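Local coordinates for protein cysteine desulfurase (Elizabethkingia anophelis NUHP1, PDB 5VPR) that probably removes sulfur or selenium from L-cysteine and related amino acids to give L-alanine, with pyridoxal 5'-phosphate bound covalently as cofactor, at residues 99-104 / 226-231; 35-40 / 387-392; 52-57 / 286-291. All coordinates share one frame; numbering follows the deposited sequence.

Interaction 1: 99-104 / 226-231; sequences KGTTEG and FFAFSG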
ATOM      1  N   LYS A  99       5.708  -2.228  12.042  1.00 34.63           N
ATOM      2  CA  LYS A  99       6.488  -3.129  11.205  1.00 41.40           C
ATOM      3  C   LYS A  99       5.783  -3.483   9.899  1.00 41.67           C
ATOM      4  O   LYS A  99       6.292  -4.315   9.143  1.00 46.50           O
ATOM      5  CB  LYS A  99       6.836  -4.394  11.982  1.00 47.22           C
ATOM      6  CG  LYS A  99       7.390  -4.124  13.399  1.00 64.24           C
ATOM      7  CD  LYS A  99       8.497  -3.055  13.448  1.00 58.92           C
ATOM      8  CE  LYS A  99       9.621  -3.446  14.414  1.00 59.30           C
ATOM      9  NZ  LYS A  99       9.301  -3.311  15.865  1.00 59.72           N
ATOM     10  N   GLY A 100       4.651  -2.857   9.604  1.00 33.35           N
ATOM     11  CA  GLY A 100       3.896  -3.177   8.405  1.00 37.36           C
ATOM     12  C   GLY A 100       2.442  -2.795   8.571  1.00 37.06           C
ATOM     13  O   GLY A 100       1.981  -2.470   9.663  1.00 34.12           O
ATOM     14  N   THR A 101       1.712  -2.825   7.452  1.00 40.78           N
ATOM     15  CA  THR A 101       0.282  -2.507   7.501  1.00 38.22           C
ATOM     16  C   THR A 101      -0.460  -3.449   8.444  1.00 37.38           C
ATOM     17  O   THR A 101      -1.319  -3.020   9.232  1.00 37.61           O
ATOM     18  CB  THR A 101      -0.340  -2.589   6.099  1.00 46.14           C
ATOM     19  OG1 THR A 101       0.370  -1.732   5.196  1.00 49.41           O
ATOM     20  CG2 THR A 101      -1.800  -2.143   6.142  1.00 39.94           C
ATOM     21  N   THR A 102      -0.145  -4.740   8.369  1.00 39.68           N
ATOM     22  CA  THR A 102      -0.832  -5.722   9.197  1.00 44.03           C
ATOM     23  C   THR A 102      -0.672  -5.408  10.679  1.00 46.75           C
ATOM     24  O   THR A 102      -1.632  -5.539  11.449  1.00 42.72           O
ATOM     25  CB  THR A 102      -0.317  -7.123   8.867  1.00 48.83           C
ATOM     26  OG1 THR A 102      -0.616  -7.416   7.496  1.00 53.16           O
ATOM     27  CG2 THR A 102      -0.970  -8.172   9.760  1.00 46.11           C
ATOM     28  N   GLU A 103       0.526  -4.971  11.096  1.00 45.90           N
ATOM     29  CA  GLU A 103       0.732  -4.585  12.491  0.50 42.38           C
ATOM     30  C   GLU A 103      -0.152  -3.402  12.870  1.00 43.96           C
ATOM     31  O   GLU A 103      -0.767  -3.388  13.944  1.00 42.77           O
ATOM     32  CB  GLU A 103       2.204  -4.252  12.731  0.50 40.91           C
ATOM     33  CG  GLU A 103       3.129  -5.462  12.900  0.50 38.71           C
ATOM     34  CD  GLU A 103       3.560  -6.115  11.586  0.50 43.26           C
ATOM     35  OE1 GLU A 103       3.142  -5.661  10.483  0.50 33.24           O
ATOM     36  OE2 GLU A 103       4.333  -7.100  11.673  0.50 50.16           O
ATOM     37  N   GLY A 104      -0.206  -2.379  12.006  1.00 36.01           N
ATOM     38  CA  GLY A 104      -1.054  -1.227  12.287  1.00 33.76           C
ATOM     39  C   GLY A 104      -2.508  -1.621  12.455  1.00 36.98           C
ATOM     40  O   GLY A 104      -3.192  -1.137  13.361  1.00 45.18           O
ATOM     41  N   PHE A 226      -7.702   6.915  11.172  1.00 36.44           N
ATOM     42  CA  PHE A 226      -6.464   6.152  11.072  1.00 37.57           C
ATOM     43  C   PHE A 226      -6.100   5.997   9.605  1.00 40.59           C
ATOM     44  O   PHE A 226      -6.977   5.890   8.747  1.00 36.77           O
ATOM     45  CB  PHE A 226      -6.579   4.740  11.655  1.00 34.56           C
ATOM     46  CG  PHE A 226      -7.084   4.690  13.042  1.00 36.90           C
ATOM     47  CD1 PHE A 226      -8.428   4.460  13.290  1.00 36.96           C
ATOM     48  CD2 PHE A 226      -6.222   4.852  14.111  1.00 41.66           C
ATOM     49  CE1 PHE A 226      -8.906   4.401  14.581  1.00 37.41           C
ATOM     50  CE2 PHE A 226      -6.698   4.798  15.408  1.00 43.85           C
ATOM     51  CZ  PHE A 226      -8.036   4.573  15.643  1.00 42.97           C
ATOM     52  N   PHE A 227      -4.797   5.941   9.326  1.00 33.10           N
ATOM     53  CA  PHE A 227      -4.302   5.702   7.975  1.00 31.64           C
ATOM     54  C   PHE A 227      -3.053   4.846   8.092  1.00 33.78           C
ATOM     55  O   PHE A 227      -2.109   5.247   8.767  1.00 38.33           O
ATOM     56  CB  PHE A 227      -3.987   7.013   7.243  1.00 30.58           C
ATOM     57  CG  PHE A 227      -3.618   6.819   5.787  1.00 33.91           C
ATOM     58  CD1 PHE A 227      -4.603   6.744   4.811  1.00 33.92           C
ATOM     59  CD2 PHE A 227      -2.286   6.704   5.398  1.00 35.28           C
ATOM     60  CE1 PHE A 227      -4.274   6.558   3.468  1.00 38.49           C
ATOM     61  CE2 PHE A 227      -1.946   6.504   4.056  1.00 35.84           C
ATOM     62  CZ  PHE A 227      -2.945   6.439   3.087  1.00 35.47           C
ATOM     63  N   ALA A 228      -3.042   3.670   7.459  1.00 34.32           N
ATOM     64  CA  ALA A 228      -1.937   2.730   7.622  1.00 34.15           C
ATOM     65  C   ALA A 228      -1.330   2.347   6.275  1.00 40.63           C
ATOM     66  O   ALA A 228      -2.053   2.179   5.285  1.00 36.62           O
ATOM     67  CB  ALA A 228      -2.410   1.473   8.371  1.00 29.36           C
ATOM     68  N   PHE A 229      -0.002   2.199   6.232  1.00 32.82           N
ATOM     69  CA  PHE A 229       0.647   1.802   4.987  1.00 29.18           C
ATOM     70  C   PHE A 229       1.986   1.147   5.305  1.00 33.26           C
ATOM     71  O   PHE A 229       2.430   1.112   6.459  1.00 28.93           O
ATOM     72  CB  PHE A 229       0.797   2.977   3.985  1.00 29.62           C
ATOM     73  CG  PHE A 229       1.567   4.174   4.508  1.00 32.30           C
ATOM     74  CD1 PHE A 229       0.974   5.068   5.383  1.00 32.19           C
ATOM     75  CD2 PHE A 229       2.854   4.448   4.052  1.00 29.77           C
ATOM     76  CE1 PHE A 229       1.657   6.187   5.836  1.00 38.31           C
ATOM     77  CE2 PHE A 229       3.559   5.570   4.521  1.00 31.24           C
ATOM     78  CZ  PHE A 229       2.949   6.443   5.396  1.00 31.13           C
ATOM     79  N   SER A 230       2.596   0.593   4.257  1.00 30.18           N
ATOM     80  CA  SER A 230       3.746  -0.308   4.363  1.00 37.03           C
ATOM     81  C   SER A 230       4.925   0.288   3.621  1.00 31.36           C
ATOM     82  O   SER A 230       4.782   0.703   2.472  1.00 33.22           O
ATOM     83  CB  SER A 230       3.450  -1.687   3.756  1.00 36.44           C
ATOM     84  OG  SER A 230       2.518  -2.421   4.534  1.00 54.60           O
ATOM     85  N   GLY A 231       6.106   0.262   4.248  1.00 35.20           N
ATOM     86  CA  GLY A 231       7.278   0.810   3.588  1.00 30.41           C
ATOM     87  C   GLY A 231       7.712  -0.008   2.379  1.00 31.81           C
ATOM     88  O   GLY A 231       8.135   0.549   1.359  1.00 31.62           O
TER

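Interaction 2: 35-40 / 387-392; sequences DNAATS and RASFAV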
ATOM      1  N   ASP A  35       5.561  -6.866 -10.710  1.00 37.07           N
ATOM      2  CA  ASP A  35       4.874  -7.406  -9.547  1.00 38.24           C
ATOM      3  C   ASP A  35       4.973  -6.419  -8.388  1.00 42.39           C
ATOM      4  O   ASP A  35       5.143  -6.793  -7.220  1.00 37.64           O
ATOM      5  CB  ASP A  35       5.453  -8.767  -9.168  1.00 41.05           C
ATOM      6  CG  ASP A  35       4.551  -9.546  -8.225  1.00 45.35           C
ATOM      7  OD1 ASP A  35       3.327  -9.296  -8.212  1.00 38.83           O
ATOM      8  OD2 ASP A  35       5.077 -10.407  -7.490  1.00 43.03           O
ATOM      9  N   ASN A  36       4.890  -5.133  -8.722  1.00 38.09           N
ATOM     10  CA  ASN A  36       5.149  -4.086  -7.739  1.00 44.80           C
ATOM     11  C   ASN A  36       4.074  -4.013  -6.662  1.00 36.73           C
ATOM     12  O   ASN A  36       4.373  -3.588  -5.545  1.00 36.42           O
ATOM     13  CB  ASN A  36       5.315  -2.747  -8.454  1.00 31.94           C
ATOM     14  CG  ASN A  36       6.539  -2.755  -9.333  1.00 40.19           C
ATOM     15  OD1 ASN A  36       7.665  -2.669  -8.826  1.00 37.13           O
ATOM     16  ND2 ASN A  36       6.340  -2.925 -10.647  1.00 36.83           N
ATOM     17  N   ALA A  37       2.839  -4.429  -6.962  1.00 39.90           N
ATOM     18  CA  ALA A  37       1.805  -4.468  -5.932  1.00 41.96           C
ATOM     19  C   ALA A  37       2.109  -5.515  -4.873  1.00 43.47           C
ATOM     20  O   ALA A  37       1.569  -5.433  -3.768  1.00 40.70           O
ATOM     21  CB  ALA A  37       0.428  -4.750  -6.541  1.00 38.96           C
ATOM     22  N   ALA A  38       2.958  -6.496  -5.188  1.00 35.94           N
ATOM     23  CA  ALA A  38       3.444  -7.415  -4.163  1.00 35.96           C
ATOM     24  C   ALA A  38       4.501  -6.730  -3.311  1.00 37.25           C
ATOM     25  O   ALA A  38       4.354  -6.626  -2.092  1.00 40.65           O
ATOM     26  CB  ALA A  38       3.993  -8.697  -4.798  1.00 42.92           C
ATOM     27  N   THR A  39       5.544  -6.199  -3.947  1.00 30.59           N
ATOM     28  CA  THR A  39       6.535  -5.395  -3.251  1.00 38.00           C
ATOM     29  C   THR A  39       7.306  -4.601  -4.294  1.00 38.31           C
ATOM     30  O   THR A  39       7.388  -5.002  -5.461  1.00 35.75           O
ATOM     31  CB  THR A  39       7.478  -6.248  -2.383  1.00 33.71           C
ATOM     32  OG1 THR A  39       8.140  -5.397  -1.444  1.00 33.14           O
ATOM     33  CG2 THR A  39       8.541  -6.991  -3.232  1.00 32.43           C
ATOM     34  N   SER A  40       7.812  -3.446  -3.882  1.00 31.43           N
ATOM     35  CA  SER A  40       8.566  -2.599  -4.796  1.00 35.65           C
ATOM     36  C   SER A  40      10.060  -2.852  -4.663  1.00 41.90           C
ATOM     37  O   SER A  40      10.527  -3.425  -3.672  1.00 33.61           O
ATOM     38  CB  SER A  40       8.268  -1.126  -4.540  1.00 32.82           C
ATOM     39  OG  SER A  40       8.663  -0.741  -3.238  1.00 37.16           O
ATOM     40  N   ARG A 387      -1.833 -10.657 -12.994  1.00 42.30           N
ATOM     41  CA  ARG A 387      -1.792  -9.294 -12.455  1.00 44.31           C
ATOM     42  C   ARG A 387      -0.440  -8.676 -12.783  1.00 41.78           C
ATOM     43  O   ARG A 387       0.592  -9.104 -12.250  1.00 39.18           O
ATOM     44  CB  ARG A 387      -2.037  -9.286 -10.940  1.00 43.37           C
ATOM     45  CG  ARG A 387      -2.170  -7.882 -10.331  1.00 52.52           C
ATOM     46  CD  ARG A 387      -2.192  -7.861  -8.771  1.00 44.68           C
ATOM     47  NE  ARG A 387      -0.878  -8.194  -8.224  1.00 46.00           N
ATOM     48  CZ  ARG A 387      -0.577  -8.273  -6.929  1.00 53.24           C
ATOM     49  NH1 ARG A 387      -1.502  -8.038  -6.011  1.00 48.17           N
ATOM     50  NH2 ARG A 387       0.663  -8.591  -6.554  1.00 44.44           N
ATOM     51  N   ALA A 388      -0.437  -7.685 -13.663  1.00 38.78           N
ATOM     52  CA  ALA A 388       0.740  -6.857 -13.901  1.00 38.58           C
ATOM     53  C   ALA A 388       0.554  -5.549 -13.145  1.00 41.05           C
ATOM     54  O   ALA A 388      -0.524  -4.954 -13.202  1.00 46.51           O
ATOM     55  CB  ALA A 388       0.940  -6.591 -15.393  1.00 39.68           C
ATOM     56  N   SER A 389       1.589  -5.114 -12.430  1.00 41.48           N
ATOM     57  CA  SER A 389       1.482  -3.919 -11.604  1.00 41.90           C
ATOM     58  C   SER A 389       2.744  -3.085 -11.760  1.00 44.48           C
ATOM     59  O   SER A 389       3.855  -3.623 -11.832  1.00 39.44           O
ATOM     60  CB  SER A 389       1.229  -4.268 -10.112  1.00 37.54           C
ATOM     61  OG  SER A 389       2.151  -5.241  -9.619  1.00 34.66           O
ATOM     62  N   PHE A 390       2.560  -1.767 -11.788  1.00 42.36           N
ATOM     63  CA  PHE A 390       3.594  -0.831 -12.196  1.00 39.58           C
ATOM     64  C   PHE A 390       4.120  -0.012 -11.026  1.00 45.57           C
ATOM     65  O   PHE A 390       3.405   0.264 -10.051  1.00 47.58           O
ATOM     66  CB  PHE A 390       3.055   0.093 -13.292  1.00 47.52           C
ATOM     67  CG  PHE A 390       2.518  -0.653 -14.474  1.00 51.75           C
ATOM     68  CD1 PHE A 390       3.379  -1.331 -15.323  1.00 53.72           C
ATOM     69  CD2 PHE A 390       1.160  -0.708 -14.722  1.00 51.61           C
ATOM     70  CE1 PHE A 390       2.901  -2.038 -16.410  1.00 56.31           C
ATOM     71  CE2 PHE A 390       0.675  -1.409 -15.817  1.00 58.17           C
ATOM     72  CZ  PHE A 390       1.548  -2.078 -16.657  1.00 60.67           C
ATOM     73  N   ALA A 391       5.398   0.352 -11.132  1.00 41.92           N
ATOM     74  CA  ALA A 391       6.058   1.311 -10.257  1.00 42.30           C
ATOM     75  C   ALA A 391       6.720   2.363 -11.142  1.00 41.55           C
ATOM     76  O   ALA A 391       6.620   2.316 -12.373  1.00 45.74           O
ATOM     77  CB  ALA A 391       7.070   0.628  -9.323  1.00 37.30           C
ATOM     78  N   VAL A 392       7.419   3.308 -10.513  1.00 40.84           N
ATOM     79  CA  VAL A 392       7.881   4.492 -11.236  1.00 37.91           C
ATOM     80  C   VAL A 392       8.957   4.150 -12.259  1.00 45.81           C
ATOM     81  O   VAL A 392       9.121   4.870 -13.250  1.00 46.81           O
ATOM     82  CB  VAL A 392       8.376   5.549 -10.233  1.00 44.44           C
ATOM     83  CG1 VAL A 392       9.662   5.075  -9.541  1.00 38.88           C
ATOM     84  CG2 VAL A 392       8.577   6.888 -10.926  1.00 44.82           C
TER
HETATM   85  O   HOH W   1       1.353  -7.819  -9.906  1.00 44.35           O

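Interaction 3: 52-57 / 286-291; sequences NYYEHY and NIAGNI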
ATOM      1  N   ASN A  52      24.533   3.535   5.802  1.00 38.72           N
ATOM      2  CA  ASN A  52      25.165   4.638   6.528  1.00 46.29           C
ATOM      3  C   ASN A  52      24.770   4.627   8.001  1.00 46.55           C
ATOM      4  O   ASN A  52      25.591   4.946   8.874  1.00 43.26           O
ATOM      5  CB  ASN A  52      24.800   5.985   5.899  1.00 46.77           C
ATOM      6  CG  ASN A  52      25.494   6.220   4.576  1.00 72.94           C
ATOM      7  OD1 ASN A  52      26.593   5.712   4.334  1.00 82.05           O
ATOM      8  ND2 ASN A  52      24.855   6.995   3.704  1.00 79.41           N
ATOM      9  N   TYR A  53      23.514   4.284   8.296  1.00 43.24           N
ATOM     10  CA  TYR A  53      23.084   4.194   9.686  1.00 43.62           C
ATOM     11  C   TYR A  53      23.908   3.159  10.447  1.00 44.02           C
ATOM     12  O   TYR A  53      24.430   3.438  11.533  1.00 41.52           O
ATOM     13  CB  TYR A  53      21.591   3.850   9.786  1.00 38.75           C
ATOM     14  CG  TYR A  53      21.235   3.499  11.216  1.00 31.39           C
ATOM     15  CD1 TYR A  53      21.103   4.501  12.180  1.00 37.96           C
ATOM     16  CD2 TYR A  53      21.123   2.168  11.624  1.00 32.13           C
ATOM     17  CE1 TYR A  53      20.831   4.194  13.503  1.00 37.71           C
ATOM     18  CE2 TYR A  53      20.849   1.850  12.934  1.00 35.96           C
ATOM     19  CZ  TYR A  53      20.705   2.873  13.872  1.00 35.13           C
ATOM     20  OH  TYR A  53      20.428   2.561  15.179  1.00 39.23           O
ATOM     21  N   TYR A  54      24.037   1.949   9.891  1.00 35.45           N
ATOM     22  CA  TYR A  54      24.740   0.901  10.625  1.00 35.94           C
ATOM     23  C   TYR A  54      26.241   1.152  10.687  1.00 34.29           C
ATOM     24  O   TYR A  54      26.895   0.749  11.659  1.00 42.34           O
ATOM     25  CB  TYR A  54      24.468  -0.473  10.006  1.00 38.89           C
ATOM     26  CG  TYR A  54      23.096  -1.044  10.303  1.00 37.71           C
ATOM     27  CD1 TYR A  54      22.231  -1.394   9.271  1.00 38.37           C
ATOM     28  CD2 TYR A  54      22.666  -1.238  11.615  1.00 33.44           C
ATOM     29  CE1 TYR A  54      20.968  -1.921   9.536  1.00 35.19           C
ATOM     30  CE2 TYR A  54      21.405  -1.747  11.887  1.00 35.75           C
ATOM     31  CZ  TYR A  54      20.567  -2.083  10.842  1.00 35.45           C
ATOM     32  OH  TYR A  54      19.338  -2.623  11.111  1.00 33.65           O
ATOM     33  N   GLU A  55      26.819   1.798   9.671  1.00 35.99           N
ATOM     34  CA  GLU A  55      28.253   2.020   9.729  1.00 41.25           C
ATOM     35  C   GLU A  55      28.645   3.253  10.533  1.00 46.03           C
ATOM     36  O   GLU A  55      29.830   3.382  10.875  1.00 44.64           O
ATOM     37  CB  GLU A  55      28.837   2.110   8.318  1.00 43.80           C
ATOM     38  CG  GLU A  55      28.723   0.792   7.580  1.00 46.47           C
ATOM     39  CD  GLU A  55      29.478   0.778   6.276  1.00 55.05           C
ATOM     40  OE1 GLU A  55      29.606  -0.304   5.673  1.00 58.77           O
ATOM     41  OE2 GLU A  55      29.948   1.852   5.861  1.00 63.66           O
ATOM     42  N   HIS A  56      27.704   4.146  10.873  1.00 38.27           N
ATOM     43  CA  HIS A  56      28.120   5.391  11.513  1.00 41.81           C
ATOM     44  C   HIS A  56      27.342   5.781  12.761  1.00 44.02           C
ATOM     45  O   HIS A  56      27.896   6.468  13.622  1.00 41.13           O
ATOM     46  CB  HIS A  56      28.059   6.556  10.513  1.00 39.22           C
ATOM     47  CG  HIS A  56      29.021   6.407   9.383  1.00 49.44           C
ATOM     48  ND1 HIS A  56      28.643   5.949   8.138  1.00 50.81           N
ATOM     49  CD2 HIS A  56      30.358   6.600   9.325  1.00 51.29           C
ATOM     50  CE1 HIS A  56      29.705   5.893   7.354  1.00 53.61           C
ATOM     51  NE2 HIS A  56      30.757   6.282   8.050  1.00 56.90           N
ATOM     52  N   TYR A  57      26.071   5.395  12.882  1.00 34.69           N
ATOM     53  CA  TYR A  57      25.241   5.989  13.928  1.00 40.76           C
ATOM     54  C   TYR A  57      24.492   4.981  14.791  1.00 37.55           C
ATOM     55  O   TYR A  57      23.690   5.393  15.639  1.00 38.42           O
ATOM     56  CB  TYR A  57      24.230   6.965  13.311  1.00 38.45           C
ATOM     57  CG  TYR A  57      24.853   7.915  12.329  1.00 47.22           C
ATOM     58  CD1 TYR A  57      25.702   8.935  12.761  1.00 55.31           C
ATOM     59  CD2 TYR A  57      24.609   7.794  10.974  1.00 48.69           C
ATOM     60  CE1 TYR A  57      26.286   9.812  11.858  1.00 61.38           C
ATOM     61  CE2 TYR A  57      25.189   8.669  10.061  1.00 57.29           C
ATOM     62  CZ  TYR A  57      26.025   9.671  10.508  1.00 63.72           C
ATOM     63  OH  TYR A  57      26.597  10.534   9.599  1.00 75.46           O
ATOM     64  N   ASN A 286      12.489  -0.529  15.150  1.00 30.35           N
ATOM     65  CA  ASN A 286      13.308  -0.836  13.980  1.00 31.37           C
ATOM     66  C   ASN A 286      13.927   0.473  13.495  1.00 30.69           C
ATOM     67  O   ASN A 286      13.469   1.099  12.532  1.00 29.55           O
ATOM     68  CB  ASN A 286      12.469  -1.506  12.903  1.00 30.13           C
ATOM     69  CG  ASN A 286      13.259  -1.814  11.654  1.00 31.56           C
ATOM     70  OD1 ASN A 286      14.506  -1.725  11.615  1.00 31.71           O
ATOM     71  ND2 ASN A 286      12.539  -2.162  10.602  1.00 31.07           N
ATOM     72  N   ILE A 287      15.017   0.873  14.172  1.00 31.67           N
ATOM     73  CA  ILE A 287      15.580   2.216  13.989  1.00 30.72           C
ATOM     74  C   ILE A 287      16.018   2.427  12.547  1.00 33.79           C
ATOM     75  O   ILE A 287      15.687   3.438  11.916  1.00 31.41           O
ATOM     76  CB  ILE A 287      16.767   2.437  14.953  1.00 34.15           C
ATOM     77  CG1 ILE A 287      16.328   2.290  16.418  1.00 39.39           C
ATOM     78  CG2 ILE A 287      17.401   3.826  14.686  1.00 31.38           C
ATOM     79  CD1 ILE A 287      17.433   1.767  17.361  1.00 39.55           C
ATOM     80  N   ALA A 288      16.796   1.475  12.017  1.00 28.52           N
ATOM     81  CA  ALA A 288      17.296   1.572  10.651  1.00 35.62           C
ATOM     82  C   ALA A 288      16.152   1.643   9.651  1.00 29.42           C
ATOM     83  O   ALA A 288      16.162   2.479   8.738  1.00 31.15           O
ATOM     84  CB  ALA A 288      18.192   0.377  10.337  1.00 31.55           C
ATOM     85  N   GLY A 289      15.162   0.764   9.807  1.00 31.45           N
ATOM     86  CA  GLY A 289      14.035   0.761   8.892  1.00 29.82           C
ATOM     87  C   GLY A 289      13.230   2.051   8.948  1.00 32.53           C
ATOM     88  O   GLY A 289      12.793   2.559   7.916  1.00 29.59           O
ATOM     89  N   ASN A 290      13.040   2.606  10.154  1.00 32.10           N
ATOM     90  CA  ASN A 290      12.313   3.868  10.280  1.00 37.49           C
ATOM     91  C   ASN A 290      13.080   5.017   9.640  1.00 35.05           C
ATOM     92  O   ASN A 290      12.485   5.854   8.952  1.00 33.90           O
ATOM     93  CB  ASN A 290      12.017   4.175  11.752  1.00 32.76           C
ATOM     94  CG  ASN A 290      11.150   3.130  12.393  1.00 33.35           C
ATOM     95  OD1 ASN A 290      10.455   2.375  11.700  1.00 33.54           O
ATOM     96  ND2 ASN A 290      11.175   3.067  13.725  1.00 30.12           N
ATOM     97  N   ILE A 291      14.403   5.061   9.828  1.00 33.21           N
ATOM     98  CA  ILE A 291      15.209   6.058   9.126  1.00 31.59           C
ATOM     99  C   ILE A 291      15.067   5.890   7.619  1.00 36.11           C
ATOM    100  O   ILE A 291      14.899   6.869   6.876  1.00 34.71           O
ATOM    101  CB  ILE A 291      16.682   5.965   9.574  1.00 33.52           C
ATOM    102  CG1 ILE A 291      16.828   6.448  11.023  1.00 33.07           C
ATOM    103  CG2 ILE A 291      17.582   6.778   8.650  1.00 38.95           C
ATOM    104  CD1 ILE A 291      18.192   6.157  11.608  1.00 40.09           C
TER

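Interaction 1: 99-104 / 226-231
The phosphate-binding corner of the cofactor site is built here, where the N-terminus of helix 101-111 meets the end of strand 226-230 through Thr101 and Ser230. Gly100 is the N-cap residue, and its backbone, with phi at 156°, lies in a region open essentially to glycine. The turn that follows presents Thr101 N to Ser230 OG at 3.1 Å, with an N-H...O angle of 145°. Thr101 OG1 sits beside its own backbone N (chi1 -56°), which brings it to the same serine oxygen. The separation of Thr101 OG1 and Ser230 OG, 2.4 Å, is too short to take at face value, so the length of this hydroxyl-hydroxyl bond is doubtful. On its other branch, Thr101 CG2 faces the methyl of Ala228, with 4.3 Å between Thr101 CG2 and Ala228 CB. Ser230 OG also bonds phosphate oxygen OP1 of the lysine-pyridoxal phosphate residue at position 233, and Thr102 OG1 bonds OP2. Since Ser230 OG accepts from Thr101 N, its own proton is probably available to the phosphate. The start of the helix, close behind these hydroxyls, would be expected to favour the negative charge there.

Interaction 2: 35-40 / 387-392
Ser389 OG has two partners here: Ala37 N donates to Ser389 OG at 2.9 Å, almost straight (178°), and the same oxygen lies 2.7 Å from an ordered water that also bonds Asp35 OD1. A chi1 of 50° sets the hydroxyl between the serine's backbone N and carbonyl carbon, which raises it toward the turn at 36-38. The backbone of Asn36 lies close by, but its N-H is badly angled for a bond. Instead Asn36 works through its side chain: ND2 donates to Ser389 O at 2.8 Å, nearly in its own amide plane, though it comes in tilted from the plane of the acceptor carbonyl. ND2 also reaches Tyr33 O, while OD1 accepts from Tyr393 OH, so both ends of the amide are held and its rotation is fixed. Ala391 CB packs against Asn36 CG at 3.4 Å.

Arg387 closes the far end. Its NH2 meets Asp35 OD1 at 3.2 Å in a salt bridge, in the guanidinium plane and on the syn side of the carboxylate though somewhat out of its plane, the two planes being turned 45° apart. Ala37 CB stands over the centre of one guanidinium face, 3.7 Å from Arg387 CZ. The same water accepts from Arg387 NE at 2.8 Å and is within hydrogen-bonding distance of Asp35 OD1 and Arg387 O, which compete for its protons. A single beta bridge, Asp35 to Ser389, is where the loop between strand 29-33 and helix 44-56 meets edge strand 386-389 of the three-stranded antiparallel sheet, bringing an N-terminal stretch onto the C-terminal domain, as in fold-type I enzymes.

Interaction 3: 52-57 / 286-291
Helix segments 52-56 and 287-291 run obliquely antiparallel, their axes 10.3 Å apart at closest approach and at 135° to each other, and the backbones come nearest at Tyr53 and Ala288. Tyr53 carries most of the contact. With CG anti to its backbone N (chi1 169°), the ring is sent straight across to the other helix, and three residues within about one turn of that helix receive it. Ile291 CD1 touches Tyr53 CD1 at 3.4 Å, Ala288 CB lies 3.7 Å from Tyr53 CD2, and Ile287 CG2 reaches Tyr53 OH at 3.3 Å. Ala288 N lies over one ring face, and the isoleucine methyls come in obliquely. The Tyr53 hydroxyl is hydrogen-bonded to Asn58 ND2, with a weak further bond to Ala59 N.

Tyr54 reaches the same alanine, its OH 3.3 Å from Ala288 CB, and so both tyrosines touch the Ala288 methyl. Between the rings, Tyr54 CE2 lies at the Tyr53 edge and Tyr53 CD2 above a Tyr54 face. At the start of helix 287-303, Asn286 is the N-cap, OD1 accepting from Gly289 N at 3.1 Å; the donor stands well above the amide carbonyl plane rather than on a lone pair. Ile291 also meets Met75 of helix 67-87, and Ile287 meets Val61 of a loop; the contact is helix-helix packing between 44-56 and 287-303, with 67-87 alongside.

In the fold
Interaction 1 lies by the cofactor, and the other two are centred some way from interaction 1. Interaction 2 is 18 Å from it between centres, with nearest atoms about 5 Å apart; the two meet indirectly, because Ser40 and Thr39 of the 35-40 loop bond His232, next to the cofactor-bearing residue 233 that follows strand 226-230. Interaction 3, 20 Å from interaction 1 between centres, does touch it: Lys99 CE packs on Asn286 CB at 3.8 Å, just ahead of the phosphate-binding turn. Interactions 2 and 3 are 26 Å apart between centres and make no contact, although segments 35-40 and 52-57 are separated by only eleven residues.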